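Local coordinates for hypothetical protein (Staphylococcus aureus subsp. aureus, PDB 2ETS) that is of unknown function, belongs to the DUF1798 family and folds as a four-helical bundle, at residues P72-K78 and Y112-I117. Numbering follows the deposited sequence.
Sequences PYMNSRK and YDLQNI
At one end of the four-helical bundle, the loop entering helix 76-92 folds against helix 100-120, and Tyr-73 and Lys-78 reach across to Asn-116 and Asp-113. The Tyr-73 ring and the Asn-116 amide stack with their planes 11° apart; ND2 of Asn-116 lies 3.6 Å from CG of Tyr-73, and Asn-116 OD1 lies near Tyr-73 CD2. Tyr-112 OH approaches the same ring near CE1, its side chain roughly perpendicular to that of Tyr-73. Lys-78 curls, with bends at chi2 and chi3 (-82° and -68°), to place NZ 3.0 Å from Asp-113 OD1 on the syn side, a salt bridge with a weaker second bond to OD2. Selenomethionine Met-74 sets CE 3.8 Å from Asp-113 CG and CG against Ile-117 CG1. Asn-75 caps helix 76-92, its OD1 accepting from Lys-78 N at 2.8 Å. One water joins Pro-72 O to Asn-116 O; another, between the stack and the salt bridge, donates a hydrogen bond to Asp-113 OD1 and accepts one from Asn-116 ND2 at 2.8 Å. A third links Asp-113 OD2 with Lys-78 O and NZ. Waters on both carboxylate oxygens, and the lysine mainly on OD1, would probably stabilise the buried negative charge.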
# COMPACT_ATOMS: atom_id res chain seq x y z
N PRO A 72 11.71 -3.60 -14.56
CA PRO A 72 11.02 -4.77 -15.06
C PRO A 72 9.69 -5.00 -14.36
O PRO A 72 9.57 -4.71 -13.16
CB PRO A 72 11.98 -5.91 -14.79
CG PRO A 72 13.39 -5.24 -14.89
CD PRO A 72 13.14 -3.89 -14.24
N TYR A 73 8.69 -5.46 -15.12
CA TYR A 73 7.32 -5.73 -14.61
C TYR A 73 6.48 -4.48 -14.36
O TYR A 73 5.35 -4.60 -13.90
CB TYR A 73 7.34 -6.56 -13.30
CG TYR A 73 7.85 -7.98 -13.46
CD1 TYR A 73 7.05 -8.95 -14.05
CD2 TYR A 73 9.10 -8.34 -13.01
CE1 TYR A 73 7.51 -10.25 -14.20
CE2 TYR A 73 9.56 -9.64 -13.16
CZ TYR A 73 8.74 -10.58 -13.75
OH TYR A 73 9.16 -11.87 -13.92
N MSE A 74 7.00 -3.29 -14.64
CA MSE A 74 6.27 -2.06 -14.35
C MSE A 74 6.00 -1.27 -15.61
O MSE A 74 6.70 -1.41 -16.58
CB MSE A 74 7.05 -1.19 -13.35
CG MSE A 74 6.70 -1.44 -11.91
SE MSE A 74 4.87 -0.95 -11.45
CE MSE A 74 4.36 -2.61 -10.74
N ASN A 75 4.95 -0.47 -15.58
CA ASN A 75 4.65 0.47 -16.64
C ASN A 75 3.76 1.55 -16.01
O ASN A 75 3.45 1.45 -14.84
CB ASN A 75 3.98 -0.21 -17.84
CG ASN A 75 2.64 -0.81 -17.52
OD1 ASN A 75 1.82 -0.20 -16.84
ND2 ASN A 75 2.38 -2.00 -18.04
N SER A 76 3.38 2.56 -16.78
CA SER A 76 2.65 3.73 -16.24
C SER A 76 1.29 3.34 -15.65
O SER A 76 0.97 3.75 -14.52
CB SER A 76 2.45 4.78 -17.36
OG SER A 76 1.65 5.85 -16.88
N ARG A 77 0.52 2.54 -16.40
CA ARG A 77 -0.78 2.04 -15.93
C ARG A 77 -0.66 1.22 -14.63
O ARG A 77 -1.36 1.49 -13.67
CB ARG A 77 -1.45 1.18 -16.99
CG ARG A 77 -2.96 0.99 -16.71
CD ARG A 77 -3.65 0.24 -17.84
NE ARG A 77 -3.22 -1.12 -17.74
CZ ARG A 77 -3.83 -2.08 -17.06
NH1 ARG A 77 -5.01 -1.91 -16.46
NH2 ARG A 77 -3.26 -3.27 -17.02
N LYS A 78 0.24 0.24 -14.61
CA LYS A 78 0.47 -0.62 -13.45
C LYS A 78 0.89 0.21 -12.22
O LYS A 78 0.49 -0.08 -11.12
CB LYS A 78 1.54 -1.68 -13.75
CG LYS A 78 1.08 -2.88 -14.63
CD LYS A 78 0.36 -3.99 -13.85
CE LYS A 78 1.34 -4.74 -12.86
NZ LYS A 78 0.63 -5.53 -11.80
N TYR A 112 2.94 -8.35 -4.37
CA TYR A 112 3.63 -8.86 -5.54
C TYR A 112 4.33 -7.72 -6.34
O TYR A 112 5.53 -7.77 -6.62
CB TYR A 112 2.70 -9.71 -6.41
CG TYR A 112 3.33 -10.10 -7.70
CD1 TYR A 112 3.28 -9.24 -8.80
CD2 TYR A 112 4.02 -11.30 -7.83
CE1 TYR A 112 3.90 -9.57 -9.99
CE2 TYR A 112 4.64 -11.64 -9.04
CZ TYR A 112 4.58 -10.77 -10.10
OH TYR A 112 5.21 -11.08 -11.28
N ASP A 113 3.59 -6.68 -6.66
CA ASP A 113 4.16 -5.52 -7.32
C ASP A 113 5.31 -4.86 -6.55
O ASP A 113 6.33 -4.46 -7.12
CB ASP A 113 3.07 -4.49 -7.52
CG ASP A 113 2.10 -4.88 -8.63
OD1 ASP A 113 2.41 -5.78 -9.44
OD2 ASP A 113 1.02 -4.24 -8.67
N LEU A 114 5.09 -4.68 -5.25
CA LEU A 114 6.09 -4.06 -4.39
C LEU A 114 7.41 -4.82 -4.39
O LEU A 114 8.48 -4.21 -4.41
CB LEU A 114 5.54 -3.95 -2.96
CG LEU A 114 4.47 -2.87 -2.77
CD1 LEU A 114 3.98 -2.91 -1.35
CD2 LEU A 114 5.01 -1.46 -3.08
N GLN A 115 7.34 -6.14 -4.39
CA GLN A 115 8.55 -6.94 -4.46
C GLN A 115 9.31 -6.74 -5.76
O GLN A 115 10.54 -6.71 -5.76
CB GLN A 115 8.25 -8.43 -4.29
CG GLN A 115 7.99 -8.86 -2.89
CD GLN A 115 9.21 -8.63 -1.98
OE1 GLN A 115 9.05 -8.19 -0.84
NE2 GLN A 115 10.43 -8.89 -2.49
N ASN A 116 8.58 -6.65 -6.87
CA ASN A 116 9.19 -6.48 -8.17
C ASN A 116 9.88 -5.13 -8.25
O ASN A 116 10.93 -4.98 -8.91
CB ASN A 116 8.14 -6.58 -9.29
CG ASN A 116 7.72 -8.02 -9.58
OD1 ASN A 116 8.44 -8.97 -9.29
ND2 ASN A 116 6.54 -8.17 -10.15
N ILE A 117 9.27 -4.15 -7.61
CA ILE A 117 9.80 -2.81 -7.61
C ILE A 117 11.05 -2.84 -6.77
O ILE A 117 12.10 -2.38 -7.22
CB ILE A 117 8.78 -1.78 -7.07
CG1 ILE A 117 7.66 -1.60 -8.08
CG2 ILE A 117 9.45 -0.45 -6.79
CD1 ILE A 117 6.49 -0.73 -7.58
O HOH W 1 11.62 -4.85 -11.37
O HOH W 2 4.73 -6.14 -10.82
O HOH W 3 -0.31 -2.81 -10.49